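Levoglucosan dehydrogenase (Pseudarthrobacter phenanthrenivorans, PDB 6A3F) catalyses the NAD(+)-dependent oxidation of levoglucosan to 3-dehydrolevoglucosan, with high specificity for this anhydrosugar. Local coordinates at residues I94-A107 with K118-E132. Sequence-based numbering, arbitrary orientation.
Sequences IHVVDIATPNHLHA and KHIICEKPLARTGEE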
# COMPACT_ATOMS: atom_id res chain seq x y z
N ILE B 94 34.61 8.45 -33.93
CA ILE B 94 33.73 8.32 -32.76
C ILE B 94 33.05 9.67 -32.52
O ILE B 94 33.72 10.70 -32.44
CB ILE B 94 34.53 7.84 -31.55
CG1 ILE B 94 35.17 6.48 -31.84
CG2 ILE B 94 33.67 7.84 -30.28
CD1 ILE B 94 34.22 5.35 -32.04
N HIS B 95 31.72 9.65 -32.43
CA HIS B 95 30.94 10.88 -32.28
C HIS B 95 30.58 11.13 -30.81
O HIS B 95 30.49 12.27 -30.41
CB HIS B 95 29.72 10.84 -33.18
CG HIS B 95 30.06 10.53 -34.59
ND1 HIS B 95 29.85 9.28 -35.13
CD2 HIS B 95 30.68 11.27 -35.54
CE1 HIS B 95 30.27 9.28 -36.38
NE2 HIS B 95 30.79 10.49 -36.64
N VAL B 96 30.40 10.06 -30.05
CA VAL B 96 29.85 10.12 -28.69
C VAL B 96 30.73 9.30 -27.74
O VAL B 96 31.01 8.13 -28.01
CB VAL B 96 28.40 9.59 -28.65
CG1 VAL B 96 27.87 9.55 -27.24
CG2 VAL B 96 27.46 10.41 -29.54
N VAL B 97 31.09 9.90 -26.62
CA VAL B 97 31.78 9.19 -25.57
C VAL B 97 30.86 9.04 -24.34
O VAL B 97 30.33 10.04 -23.85
CB VAL B 97 33.07 9.92 -25.21
CG1 VAL B 97 33.79 9.28 -24.05
CG2 VAL B 97 33.96 10.01 -26.44
N ASP B 98 30.68 7.78 -23.96
CA ASP B 98 29.92 7.38 -22.76
C ASP B 98 30.91 7.01 -21.67
O ASP B 98 31.58 5.97 -21.75
CB ASP B 98 29.00 6.19 -23.07
CG ASP B 98 28.04 5.84 -21.93
OD1 ASP B 98 28.38 6.13 -20.76
OD2 ASP B 98 26.94 5.27 -22.22
N ILE B 99 30.98 7.87 -20.64
CA ILE B 99 31.91 7.70 -19.54
C ILE B 99 31.18 7.04 -18.37
O ILE B 99 30.38 7.69 -17.65
CB ILE B 99 32.55 9.03 -19.11
CG1 ILE B 99 33.10 9.86 -20.27
CG2 ILE B 99 33.63 8.74 -18.05
CD1 ILE B 99 33.62 11.19 -19.83
N ALA B 100 31.50 5.77 -18.12
CA ALA B 100 30.84 5.01 -17.09
C ALA B 100 31.89 4.41 -16.13
O ALA B 100 31.70 3.36 -15.59
CB ALA B 100 30.01 3.94 -17.71
N THR B 101 32.99 5.10 -15.94
CA THR B 101 33.99 4.66 -14.97
C THR B 101 33.60 5.16 -13.56
O THR B 101 32.77 6.09 -13.39
CB THR B 101 35.36 5.28 -15.31
OG1 THR B 101 35.27 6.69 -15.09
CG2 THR B 101 35.83 5.06 -16.74
N PRO B 102 34.35 4.71 -12.56
CA PRO B 102 34.31 5.37 -11.27
C PRO B 102 34.68 6.86 -11.29
O PRO B 102 35.28 7.36 -12.26
CB PRO B 102 35.30 4.56 -10.42
CG PRO B 102 35.25 3.17 -11.07
CD PRO B 102 35.23 3.53 -12.54
N ASN B 103 34.34 7.56 -10.20
CA ASN B 103 34.28 9.05 -10.15
C ASN B 103 35.67 9.66 -10.40
O ASN B 103 35.76 10.80 -10.83
CB ASN B 103 33.73 9.58 -8.81
CG ASN B 103 32.52 8.82 -8.30
OD1 ASN B 103 31.93 8.06 -9.06
ND2 ASN B 103 32.15 9.02 -7.03
N HIS B 104 36.72 8.93 -10.05
CA HIS B 104 38.07 9.49 -10.08
C HIS B 104 38.56 9.69 -11.52
O HIS B 104 39.45 10.55 -11.73
CB HIS B 104 39.03 8.63 -9.24
CG HIS B 104 39.37 7.30 -9.81
ND1 HIS B 104 38.40 6.38 -10.17
CD2 HIS B 104 40.57 6.72 -10.04
CE1 HIS B 104 38.99 5.28 -10.62
NE2 HIS B 104 40.33 5.47 -10.56
N LEU B 105 37.99 8.99 -12.51
CA LEU B 105 38.46 9.10 -13.91
C LEU B 105 37.56 9.97 -14.77
O LEU B 105 37.92 10.25 -15.90
CB LEU B 105 38.55 7.70 -14.51
CG LEU B 105 39.53 6.78 -13.80
CD1 LEU B 105 39.41 5.35 -14.32
CD2 LEU B 105 40.97 7.30 -13.93
N HIS B 106 36.43 10.44 -14.28
CA HIS B 106 35.55 11.26 -15.14
C HIS B 106 36.25 12.47 -15.76
O HIS B 106 36.01 12.77 -16.92
CB HIS B 106 34.35 11.80 -14.35
CG HIS B 106 33.43 10.73 -13.88
ND1 HIS B 106 32.34 11.01 -13.09
CD2 HIS B 106 33.44 9.39 -14.03
CE1 HIS B 106 31.74 9.89 -12.77
NE2 HIS B 106 32.37 8.89 -13.34
N ALA B 107 37.03 13.22 -14.98
CA ALA B 107 37.45 14.55 -15.40
C ALA B 107 38.48 14.42 -16.52
O ALA B 107 38.37 15.09 -17.54
CB ALA B 107 37.97 15.33 -14.22
N LYS B 118 33.93 15.76 -28.99
CA LYS B 118 32.98 14.64 -28.89
C LYS B 118 31.82 15.00 -27.95
O LYS B 118 31.96 15.73 -27.01
CB LYS B 118 33.77 13.39 -28.47
CG LYS B 118 34.58 12.82 -29.64
CD LYS B 118 35.65 11.83 -29.27
CE LYS B 118 36.17 11.04 -30.45
NZ LYS B 118 36.31 11.84 -31.70
N HIS B 119 30.64 14.51 -28.28
CA HIS B 119 29.48 14.62 -27.38
C HIS B 119 29.68 13.64 -26.23
O HIS B 119 30.23 12.52 -26.42
CB HIS B 119 28.18 14.35 -28.16
CG HIS B 119 27.99 15.20 -29.37
ND1 HIS B 119 27.65 16.55 -29.31
CD2 HIS B 119 28.07 14.88 -30.68
CE1 HIS B 119 27.56 17.03 -30.54
NE2 HIS B 119 27.79 16.02 -31.40
N ILE B 120 29.26 14.04 -25.04
CA ILE B 120 29.63 13.25 -23.84
C ILE B 120 28.40 12.99 -22.97
O ILE B 120 27.72 13.95 -22.59
CB ILE B 120 30.72 13.95 -23.00
CG1 ILE B 120 31.94 14.37 -23.84
CG2 ILE B 120 31.10 13.07 -21.81
CD1 ILE B 120 32.71 15.55 -23.24
N ILE B 121 28.22 11.74 -22.58
CA ILE B 121 27.40 11.41 -21.42
C ILE B 121 28.30 10.81 -20.34
O ILE B 121 29.00 9.88 -20.58
CB ILE B 121 26.18 10.50 -21.76
CG1 ILE B 121 25.32 10.24 -20.51
CG2 ILE B 121 26.57 9.20 -22.41
CD1 ILE B 121 23.87 9.83 -20.86
N CYS B 122 28.19 11.37 -19.15
CA CYS B 122 29.02 10.98 -18.07
C CYS B 122 28.17 10.52 -16.88
O CYS B 122 27.20 11.16 -16.52
CB CYS B 122 29.93 12.13 -17.69
SG CYS B 122 31.13 11.72 -16.41
N GLU B 123 28.62 9.46 -16.25
CA GLU B 123 28.02 9.00 -14.97
C GLU B 123 28.13 10.06 -13.88
O GLU B 123 29.04 10.92 -13.88
CB GLU B 123 28.69 7.73 -14.45
CG GLU B 123 27.90 6.49 -14.80
CD GLU B 123 26.58 6.38 -14.04
OE1 GLU B 123 26.12 7.36 -13.43
OE2 GLU B 123 25.99 5.29 -14.10
N LYS B 124 27.23 9.94 -12.92
CA LYS B 124 27.28 10.78 -11.75
C LYS B 124 28.08 10.12 -10.62
O LYS B 124 28.37 8.91 -10.70
CB LYS B 124 25.86 11.09 -11.29
CG LYS B 124 24.85 9.96 -11.38
CD LYS B 124 25.17 8.69 -10.63
CE LYS B 124 25.32 8.85 -9.14
NZ LYS B 124 25.71 7.59 -8.48
N PRO B 125 28.47 10.87 -9.56
CA PRO B 125 28.54 12.34 -9.57
C PRO B 125 29.50 12.83 -10.68
O PRO B 125 30.28 12.05 -11.23
CB PRO B 125 29.03 12.66 -8.16
CG PRO B 125 29.92 11.48 -7.80
CD PRO B 125 29.22 10.30 -8.44
N LEU B 126 29.46 14.10 -11.03
CA LEU B 126 30.18 14.46 -12.23
C LEU B 126 31.67 14.17 -12.02
O LEU B 126 32.34 13.61 -12.86
CB LEU B 126 29.92 15.93 -12.53
CG LEU B 126 30.45 16.37 -13.89
CD1 LEU B 126 29.71 15.68 -15.01
CD2 LEU B 126 30.37 17.89 -14.06
N ALA B 127 32.17 14.50 -10.85
CA ALA B 127 33.52 14.17 -10.47
C ALA B 127 33.61 13.93 -8.95
O ALA B 127 32.62 14.10 -8.21
CB ALA B 127 34.42 15.30 -10.94
N ARG B 128 34.84 13.64 -8.51
CA ARG B 128 35.27 13.32 -7.13
C ARG B 128 35.10 14.56 -6.24
O ARG B 128 34.75 14.44 -5.09
CB ARG B 128 36.73 12.85 -7.22
CG ARG B 128 37.23 11.86 -6.18
CD ARG B 128 38.71 11.53 -6.36
NE ARG B 128 39.47 12.56 -7.09
CZ ARG B 128 40.04 12.41 -8.29
NH1 ARG B 128 40.30 13.45 -9.06
NH2 ARG B 128 40.38 11.22 -8.73
N THR B 129 35.32 15.75 -6.81
CA THR B 129 35.30 17.03 -6.07
C THR B 129 34.61 18.14 -6.87
O THR B 129 34.48 18.07 -8.10
CB THR B 129 36.70 17.59 -5.80
OG1 THR B 129 36.62 18.95 -6.21
CG2 THR B 129 37.84 16.94 -6.56
N GLY B 130 34.27 19.21 -6.17
CA GLY B 130 33.73 20.44 -6.79
C GLY B 130 34.67 21.08 -7.81
O GLY B 130 34.25 21.49 -8.92
N GLU B 131 35.95 21.17 -7.45
CA GLU B 131 36.96 21.78 -8.30
C GLU B 131 37.15 20.97 -9.58
O GLU B 131 37.28 21.50 -10.67
CB GLU B 131 38.30 21.87 -7.57
CG GLU B 131 39.16 23.01 -8.06
CD GLU B 131 40.57 22.95 -7.50
OE1 GLU B 131 40.71 23.08 -6.27
OE2 GLU B 131 41.51 22.75 -8.29
N GLU B 132 37.19 19.67 -9.43
CA GLU B 132 37.29 18.80 -10.55
C GLU B 132 36.05 18.93 -11.45
O GLU B 132 36.15 18.94 -12.66
CB GLU B 132 37.44 17.39 -10.00
CG GLU B 132 37.83 16.37 -11.01
CD GLU B 132 38.21 15.05 -10.35
OE1 GLU B 132 39.17 14.45 -10.79
OE2 GLU B 132 37.56 14.66 -9.37
O HOH W 1 37.42 12.59 -12.08
O HOH W 2 30.73 7.21 -11.33
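Backbone hydrogen bonds zip strands 96-100 and 119-122 together, their axes 14° from parallel: His95 O accepts from His119 N, Val97 N donates to His119 O, Val97 O accepts from Ile121 N, and the pattern repeats two residues on, until Ile99 O receives Glu123 N at 2.9 Å. At the N-terminal end of the pair, Lys118 lays its chain across Val97 CG2 and bends at its end (chi4 39°), Lys118 NZ donating to Ile94 O at 2.9 Å; Asp91 O is a second acceptor.

Side-chain packing follows the two faces of the sheet. Ile99 CD1 meets Ile120 CG2 at 3.7 Å, while on the other face Ile121 CG2 lies against the carboxylate carbon of Asp98, whose OD2 is hydrogen-bonded to Tyr42 and His38. The strands belong to a beta-alpha-beta unit of the Rossmann domain, joined by helix 106-115, and the segments following their C-terminal ends carry the NADH-binding residues Thr101, Asn103, His106, Glu123 and Lys124; Lys124 also binds levoglucosan.

The His106 imidazole, at the start of helix 106-115, is gripped at both nitrogens. His106 ND1 donates to Leu126 O at 2.6 Å, in the ring plane but from above the carbonyl plane, and NE2 donates to Thr101 O, fixing the ring's rotation. Cys122 SG sits over one face, 3.8 Å from the centroid, with Asn103 CA over the other. The Asn103 amide crosses Pro125, which follows a cis peptide; Asn103 ND2 is 3.4 Å from Pro125 CG and hydrogen-bonds to Ala202 O.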